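Local coordinates for particle-associated lyase (Acinetobacter bacteriophage AP22, PDB 4Y9V), which probably depolymerises the capsular polysaccharide of Acinetobacter baumannii as a tailspike lyase, here in complex with a saccharide of that capsule, at residues 259-271 / 288-300. Residues are numbered along the deposited sequence; the frame is centred on the assembly and turned at random. Where two conformers were deposited one is given.
With SO4 (sulfate ion), chain K.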
ATOM      1  N   ASN A 259      16.405  13.231   2.914  0.61  5.14           N
ATOM      2  CA  ASN A 259      16.619  11.848   2.397  0.61  5.54           C
ATOM      3  C   ASN A 259      17.177  10.933   3.486  0.61  5.45           C
ATOM      4  O   ASN A 259      18.371  10.666   3.568  0.61  6.26           O
ATOM      5  CB  ASN A 259      17.508  11.813   1.170  0.61  6.12           C
ATOM      6  CG  ASN A 259      17.111  12.837   0.129  0.61  6.43           C
ATOM      7  OD1 ASN A 259      18.063  13.536  -0.302  0.61  9.27           O
ATOM      8  ND2 ASN A 259      15.934  12.913  -0.262  0.61  6.25           N
ATOM      9  N   PHE A 260      16.269  10.395   4.305  1.00  5.78           N
ATOM     10  CA  PHE A 260      16.749   9.504   5.353  1.00  5.71           C
ATOM     11  C   PHE A 260      15.674   8.490   5.709  1.00  5.70           C
ATOM     12  O   PHE A 260      14.484   8.701   5.512  1.00  6.81           O
ATOM     13  CB  PHE A 260      17.260  10.256   6.581  1.00  5.89           C
ATOM     14  CG  PHE A 260      16.200  11.065   7.299  1.00  5.79           C
ATOM     15  CD1 PHE A 260      15.900  12.352   6.860  1.00  6.17           C
ATOM     16  CD2 PHE A 260      15.509  10.537   8.373  1.00  6.43           C
ATOM     17  CE1 PHE A 260      14.941  13.098   7.509  1.00  6.54           C
ATOM     18  CE2 PHE A 260      14.539  11.290   9.019  1.00  7.01           C
ATOM     19  CZ  PHE A 260      14.276  12.573   8.594  1.00  6.91           C
ATOM     20  N   ASN A 261      16.156   7.383   6.281  1.00  5.54           N
ATOM     21  CA  ASN A 261      15.338   6.318   6.837  1.00  6.08           C
ATOM     22  C   ASN A 261      15.627   6.238   8.348  1.00  7.01           C
ATOM     23  O   ASN A 261      16.797   6.225   8.762  1.00  9.64           O
ATOM     24  CB  ASN A 261      15.652   4.994   6.191  1.00  6.74           C
ATOM     25  CG  ASN A 261      15.183   4.891   4.751  1.00  7.19           C
ATOM     26  OD1 ASN A 261      14.370   5.662   4.251  1.00  7.99           O
ATOM     27  ND2 ASN A 261      15.762   3.927   4.043  1.00 12.00           N
ATOM     28  N   ILE A 262      14.566   6.151   9.127  1.00  6.56           N
ATOM     29  CA  ILE A 262      14.676   5.966  10.573  1.00  6.94           C
ATOM     30  C   ILE A 262      14.654   4.486  10.890  1.00  6.22           C
ATOM     31  O   ILE A 262      13.649   3.808  10.623  1.00  6.87           O
ATOM     32  CB  ILE A 262      13.505   6.695  11.295  1.00  8.41           C
ATOM     33  CG1 ILE A 262      13.464   8.179  10.941  1.00  8.95           C
ATOM     34  CG2 ILE A 262      13.581   6.432  12.781  1.00 10.11           C
ATOM     35  CD1 ILE A 262      12.266   8.914  11.509  1.00 10.93           C
ATOM     36  N   ALA A 263      15.729   3.956  11.474  1.00  6.79           N
ATOM     37  CA  ALA A 263      15.827   2.547  11.855  1.00  7.27           C
ATOM     38  C   ALA A 263      15.035   2.293  13.129  1.00  6.10           C
ATOM     39  O   ALA A 263      14.689   3.220  13.876  1.00  6.17           O
ATOM     40  CB  ALA A 263      17.280   2.154  12.073  1.00 11.56           C
ATOM     41  N   ILE A 264      14.695   1.055  13.353  0.69  6.73           N
ATOM     42  CA  ILE A 264      13.913   0.727  14.554  0.69  6.28           C
ATOM     43  C   ILE A 264      14.709   1.172  15.767  0.69  6.03           C
ATOM     44  O   ILE A 264      15.973   1.182  15.816  0.69  6.59           O
ATOM     45  CB  ILE A 264      13.543  -0.757  14.558  0.69  6.58           C
ATOM     46  CG1 ILE A 264      12.445  -1.070  15.570  0.69  6.41           C
ATOM     47  CG2 ILE A 264      14.749  -1.637  14.734  0.69  7.74           C
ATOM     48  CD1 ILE A 264      11.762  -2.408  15.360  0.69  7.91           C
ATOM     49  N   ASN A 265      14.017   1.591  16.817  1.00  5.88           N
ATOM     50  CA  ASN A 265      14.535   2.358  17.948  1.00  5.48           C
ATOM     51  C   ASN A 265      13.596   2.210  19.134  1.00  5.24           C
ATOM     52  O   ASN A 265      12.499   1.653  19.041  1.00  5.99           O
ATOM     53  CB  ASN A 265      14.689   3.847  17.546  1.00  5.35           C
ATOM     54  CG  ASN A 265      13.333   4.433  17.204  1.00  5.24           C
ATOM     55  OD1 ASN A 265      12.565   4.826  18.091  1.00  5.56           O
ATOM     56  ND2 ASN A 265      13.016   4.452  15.920  1.00  5.68           N
ATOM     57  N   SER A 266      14.054   2.732  20.267  0.59  5.45           N
ATOM     58  CA  SER A 266      13.307   2.888  21.501  0.59  5.84           C
ATOM     59  C   SER A 266      13.338   4.375  21.932  0.59  5.48           C
ATOM     60  O   SER A 266      13.640   4.694  23.084  0.59  6.67           O
ATOM     61  CB  SER A 266      13.831   1.927  22.614  0.59  6.37           C
ATOM     62  OG  SER A 266      13.817   0.572  22.173  0.59  7.22           O
ATOM     63  N   ALA A 267      13.013   5.298  21.015  1.00  5.35           N
ATOM     64  CA  ALA A 267      12.887   6.699  21.360  1.00  5.29           C
ATOM     65  C   ALA A 267      11.542   6.926  22.043  1.00  5.11           C
ATOM     66  O   ALA A 267      10.509   6.397  21.595  1.00  6.35           O
ATOM     67  CB  ALA A 267      12.988   7.570  20.114  1.00  5.54           C
ATOM     68  N   LYS A 268      11.539   7.715  23.107  1.00  5.19           N
ATOM     69  CA  LYS A 268      10.352   7.863  23.948  1.00  5.57           C
ATOM     70  C   LYS A 268      10.384   9.202  24.674  1.00  4.98           C
ATOM     71  O   LYS A 268      11.417   9.876  24.762  1.00  5.45           O
ATOM     72  CB  LYS A 268      10.217   6.731  24.931  1.00  6.60           C
ATOM     73  CG  LYS A 268      11.372   6.647  25.896  1.00  8.05           C
ATOM     74  CD  LYS A 268      11.270   5.468  26.842  1.00 10.45           C
ATOM     75  CE  LYS A 268      11.508   4.162  26.302  1.00 12.79           C
ATOM     76  NZ  LYS A 268      12.877   3.859  25.844  1.00 10.35           N
ATOM     77  N   ASN A 269       9.238   9.571  25.241  1.00  5.18           N
ATOM     78  CA  ASN A 269       9.145  10.627  26.224  1.00  5.14           C
ATOM     79  C   ASN A 269       8.136  10.188  27.286  1.00  5.02           C
ATOM     80  O   ASN A 269       7.095   9.663  26.949  1.00  5.69           O
ATOM     81  CB  ASN A 269       8.676  11.959  25.600  1.00  5.66           C
ATOM     82  CG  ASN A 269       8.596  13.053  26.630  1.00  5.45           C
ATOM     83  OD1 ASN A 269       7.551  13.255  27.268  1.00  6.07           O
ATOM     84  ND2 ASN A 269       9.686  13.798  26.803  1.00  6.12           N
ATOM     85  N   ASN A 270       8.478  10.444  28.562  1.00  5.18           N
ATOM     86  CA  ASN A 270       7.609  10.061  29.653  1.00  5.62           C
ATOM     87  C   ASN A 270       7.487  11.157  30.692  1.00  5.89           C
ATOM     88  O   ASN A 270       7.113  10.886  31.838  1.00  7.63           O
ATOM     89  CB  ASN A 270       8.096   8.754  30.319  1.00  6.75           C
ATOM     90  CG  ASN A 270       8.145   7.600  29.351  1.00  8.21           C
ATOM     91  OD1 ASN A 270       7.111   6.878  29.243  1.00 12.25           O
ATOM     92  ND2 ASN A 270       9.183   7.430  28.678  1.00  9.11           N
ATOM     93  N   ALA A 271       7.768  12.395  30.302  1.00  5.57           N
ATOM     94  CA  ALA A 271       7.799  13.510  31.225  1.00  5.73           C
ATOM     95  C   ALA A 271       6.385  14.035  31.451  1.00  5.96           C
ATOM     96  O   ALA A 271       5.480  13.790  30.679  1.00  6.35           O
ATOM     97  CB  ALA A 271       8.694  14.601  30.650  1.00  6.29           C
ATOM     98  N   TYR A 288      11.617  11.708   4.227  0.63  9.27           N
ATOM     99  CA  TYR A 288      11.850  10.997   5.509  0.63  9.11           C
ATOM    100  C   TYR A 288      10.936   9.798   5.619  0.63  7.55           C
ATOM    101  O   TYR A 288       9.732   9.865   5.431  0.63  9.01           O
ATOM    102  CB  TYR A 288      11.638  11.899   6.722  0.63  9.37           C
ATOM    103  CG  TYR A 288      10.297  12.605   6.793  0.63  7.42           C
ATOM    104  CD1 TYR A 288       9.154  12.160   7.432  0.63  8.12           C
ATOM    105  CD2 TYR A 288      10.179  13.840   6.136  0.63  7.51           C
ATOM    106  CE1 TYR A 288       7.974  12.886   7.430  0.63  9.43           C
ATOM    107  CE2 TYR A 288       9.026  14.548   6.111  0.63  7.31           C
ATOM    108  CZ  TYR A 288       7.937  14.055   6.801  0.63  7.81           C
ATOM    109  OH  TYR A 288       6.837  14.912   6.598  0.63 12.02           O
ATOM    110  N   ASN A 289      11.589   8.221   5.475  0.52  7.24           N
ATOM    111  CA  ASN A 289      10.792   7.071   5.711  0.52  6.16           C
ATOM    112  C   ASN A 289      11.093   6.478   7.095  0.52  5.96           C
ATOM    113  O   ASN A 289      12.212   6.607   7.624  0.52  7.88           O
ATOM    114  CB  ASN A 289      11.055   6.018   4.665  0.52  7.01           C
ATOM    115  CG  ASN A 289      10.947   6.574   3.256  0.52  7.43           C
ATOM    116  OD1 ASN A 289      12.011   6.795   2.593  0.52  9.67           O
ATOM    117  ND2 ASN A 289       9.794   6.748   2.779  0.52  7.16           N
ATOM    118  N   TYR A 290      10.081   5.804   7.596  1.00  5.51           N
ATOM    119  CA  TYR A 290      10.180   5.041   8.866  1.00  5.45           C
ATOM    120  C   TYR A 290       9.491   3.728   8.626  1.00  5.40           C
ATOM    121  O   TYR A 290       8.257   3.653   8.727  1.00  6.19           O
ATOM    122  CB  TYR A 290       9.556   5.856   9.979  1.00  5.64           C
ATOM    123  CG  TYR A 290       9.681   5.336  11.401  1.00  5.33           C
ATOM    124  CD1 TYR A 290      10.508   4.300  11.758  1.00  6.48           C
ATOM    125  CD2 TYR A 290       8.965   5.958  12.415  1.00  6.16           C
ATOM    126  CE1 TYR A 290      10.594   3.878  13.086  1.00  6.49           C
ATOM    127  CE2 TYR A 290       9.063   5.577  13.735  1.00  6.12           C
ATOM    128  CZ  TYR A 290       9.901   4.529  14.069  1.00  5.83           C
ATOM    129  OH  TYR A 290      10.057   4.130  15.373  1.00  6.59           O
ATOM    130  N   PHE A 291      10.257   2.718   8.246  1.00  6.77           N
ATOM    131  CA  PHE A 291       9.777   1.404   7.829  1.00  7.17           C
ATOM    132  C   PHE A 291       9.825   0.469   9.037  1.00  7.03           C
ATOM    133  O   PHE A 291      10.738  -0.348   9.187  1.00  8.07           O
ATOM    134  CB  PHE A 291      10.565   0.871   6.650  1.00  7.90           C
ATOM    135  CG  PHE A 291      10.372   1.544   5.321  1.00  8.71           C
ATOM    136  CD1 PHE A 291       9.300   1.202   4.515  1.00 10.81           C
ATOM    137  CD2 PHE A 291      11.180   2.550   4.816  1.00 10.34           C
ATOM    138  CE1 PHE A 291       9.074   1.752   3.336  1.00 13.11           C
ATOM    139  CE2 PHE A 291      10.949   3.102   3.579  1.00 12.77           C
ATOM    140  CZ  PHE A 291       9.839   2.723   2.840  1.00 14.42           C
ATOM    141  N   GLY A 292       8.829   0.564   9.863  1.00  9.48           N
ATOM    142  CA  GLY A 292       8.557  -0.316  10.927  1.00  8.57           C
ATOM    143  C   GLY A 292       9.137   0.115  12.271  1.00  8.36           C
ATOM    144  O   GLY A 292      10.304   0.478  12.386  1.00  9.39           O
ATOM    145  N   GLY A 293       8.319   0.038  13.296  1.00  8.54           N
ATOM    146  CA  GLY A 293       8.761   0.360  14.618  1.00  8.84           C
ATOM    147  C   GLY A 293       7.615   0.629  15.575  1.00  7.12           C
ATOM    148  O   GLY A 293       6.450   0.334  15.274  1.00  7.89           O
ATOM    149  N   SER A 294       7.966   1.110  16.749  0.51  6.50           N
ATOM    150  CA  SER A 294       7.013   1.460  17.779  0.51  6.41           C
ATOM    151  C   SER A 294       7.588   2.588  18.611  0.51  6.42           C
ATOM    152  O   SER A 294       8.785   2.624  18.880  0.51  7.94           O
ATOM    153  CB  SER A 294       6.741   0.264  18.697  0.51  8.26           C
ATOM    154  OG  SER A 294       5.785   0.529  19.712  0.51 14.92           O
ATOM    155  N   ASN A 295       6.700   3.502  18.996  1.00  5.20           N
ATOM    156  CA  ASN A 295       7.075   4.568  19.881  1.00  5.04           C
ATOM    157  C   ASN A 295       5.880   4.914  20.770  1.00  4.79           C
ATOM    158  O   ASN A 295       4.730   4.871  20.331  1.00  4.95           O
ATOM    159  CB  ASN A 295       7.506   5.852  19.131  1.00  5.39           C
ATOM    160  CG  ASN A 295       8.704   5.612  18.229  1.00  5.71           C
ATOM    161  OD1 ASN A 295       8.479   5.323  17.043  1.00  6.12           O
ATOM    162  ND2 ASN A 295       9.884   5.685  18.791  1.00  5.94           N
ATOM    163  N   ASN A 296       6.220   5.267  22.018  1.00  4.83           N
ATOM    164  CA  ASN A 296       5.272   5.655  23.054  1.00  4.92           C
ATOM    165  C   ASN A 296       5.740   6.959  23.690  1.00  5.02           C
ATOM    166  O   ASN A 296       6.944   7.189  23.882  1.00  6.45           O
ATOM    167  CB  ASN A 296       5.185   4.572  24.122  1.00  5.97           C
ATOM    168  CG  ASN A 296       4.569   3.314  23.587  1.00  6.25           C
ATOM    169  OD1 ASN A 296       3.606   3.361  22.832  1.00  6.44           O
ATOM    170  ND2 ASN A 296       5.058   2.177  24.016  1.00  9.25           N
ATOM    171  N   SER A 297       4.785   7.818  24.034  1.00  4.48           N
ATOM    172  CA  SER A 297       5.123   9.114  24.602  1.00  4.78           C
ATOM    173  C   SER A 297       4.009   9.628  25.483  1.00  4.54           C
ATOM    174  O   SER A 297       2.837   9.281  25.313  1.00  4.83           O
ATOM    175  CB  SER A 297       5.353  10.084  23.430  1.00  5.50           C
ATOM    176  OG  SER A 297       5.652  11.379  23.912  1.00  7.10           O
ATOM    177  N   THR A 298       4.334  10.591  26.368  1.00  4.79           N
ATOM    178  CA  THR A 298       3.297  11.329  27.064  1.00  4.81           C
ATOM    179  C   THR A 298       2.324  11.982  26.076  1.00  4.69           C
ATOM    180  O   THR A 298       1.121  11.977  26.313  1.00  5.23           O
ATOM    181  CB  THR A 298       3.914  12.399  27.987  1.00  4.94           C
ATOM    182  OG1 THR A 298       4.724  11.694  28.934  1.00  5.33           O
ATOM    183  CG2 THR A 298       2.867  13.235  28.683  1.00  5.84           C
ATOM    184  N   ARG A 299       2.875  12.597  25.019  1.00  4.88           N
ATOM    185  CA  ARG A 299       2.078  13.192  23.949  1.00  4.84           C
ATOM    186  C   ARG A 299       2.421  12.446  22.646  1.00  4.87           C
ATOM    187  O   ARG A 299       2.458  11.229  22.643  1.00  5.57           O
ATOM    188  CB  ARG A 299       2.160  14.722  23.919  1.00  4.97           C
ATOM    189  CG  ARG A 299       1.729  15.347  25.233  1.00  5.33           C
ATOM    190  CD  ARG A 299       1.627  16.858  25.203  1.00  5.67           C
ATOM    191  NE  ARG A 299       0.591  17.302  24.285  1.00  6.00           N
ATOM    192  CZ  ARG A 299       0.750  17.890  23.127  1.00  5.94           C
ATOM    193  NH1 ARG A 299       1.937  18.184  22.632  1.00  6.42           N
ATOM    194  NH2 ARG A 299      -0.337  18.201  22.398  1.00  7.42           N
ATOM    195  N   HIS A 300       2.603  13.148  21.537  1.00  4.85           N
ATOM    196  CA  HIS A 300       2.758  12.447  20.262  1.00  4.77           C
ATOM    197  C   HIS A 300       3.972  11.500  20.321  1.00  4.67           C
ATOM    198  O   HIS A 300       5.058  11.865  20.763  1.00  5.12           O
ATOM    199  CB  HIS A 300       2.927  13.417  19.111  1.00  5.42           C
ATOM    200  CG  HIS A 300       1.862  14.446  19.002  1.00  5.24           C
ATOM    201  ND1 HIS A 300       0.531  14.173  18.919  1.00  5.81           N
ATOM    202  CD2 HIS A 300       1.953  15.800  18.879  1.00  7.07           C
ATOM    203  CE1 HIS A 300      -0.183  15.281  18.788  1.00  6.74           C
ATOM    204  NE2 HIS A 300       0.656  16.286  18.773  1.00  7.38           N
TER
HETATM  205  S   SO4 K 809       0.884  19.820  19.327  0.80  6.01           S
HETATM  206  O1  SO4 K 809       1.144  20.987  18.500  1.00  8.21           O
HETATM  207  O2  SO4 K 809      -0.055  18.924  18.630  1.00  9.44           O
HETATM  208  O3  SO4 K 809       0.278  20.314  20.575  1.00  9.85           O
HETATM  209  O4  SO4 K 809       2.090  19.029  19.670  1.00  7.53           O
HETATM  210  O   HOH W   1      13.072   3.295   7.935  1.00  9.48           O
HETATM  211  O   HOH W   2      12.635   1.247  11.018  1.00 12.89           O
HETATM  212  O   HOH W   3      10.924   1.795  16.717  1.00  6.89           O
HETATM  213  O   HOH W   4       8.937   4.437  22.638  1.00  7.99           O
HETATM  214  O   HOH W   5       7.473   5.801  26.685  1.00 23.55           O
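Adjacent coils of a parallel beta-helix meet here, joined by a buried hydrogen-bonded network of two asparagines and Tyr-290 between the loop linking strands 260-261 and 268-269 and strand 293-297. Asn-295 ND2 reaches across to Asn-265 OD1 (2.9 Å) in the plane of both amides, which are only 23° apart, while its other proton runs almost straight to Ala-267 O (3.0 Å). Asn-265 OD1 also accepts from Ala-267 N, closing an Asx turn. With CG wedged between backbone N and carbonyl carbon (chi1 63°), Asn-265 directs ND2 straight to Ala-263 O in its amide plane, but to Tyr-290 OH by a bent bond tilted 28° from it. That hydroxyl donates to Asn-295 OD1 at 2.6 Å, fixing each amide's rotation; water 3 donates to it and accepts from Asn-265 N and Ser-294 N. Ile-262 CG2 lies over a face of the Tyr-290 ring, 4.1 Å from its centroid, a CH-pi contact. On one flank, Asn-289 N bonds Phe-260 O and Ile-262 N bonds Asn-289 O (2.8 Å); Tyr-288 CB packs over the Phe-260 ring. At the far end Thr-298 OG1 donates to Ala-271 O (2.8 Å), beyond which Arg-299 and His-300 hold a sulfate, probably from crystallisation, with glycan-pocket residues Tyr-278 and Arg-166. Parallel pairing of Phe-260 with Tyr-288 and Asn-269 with Ser-297 is characteristic of pectin lyase-like right-handed beta-helices.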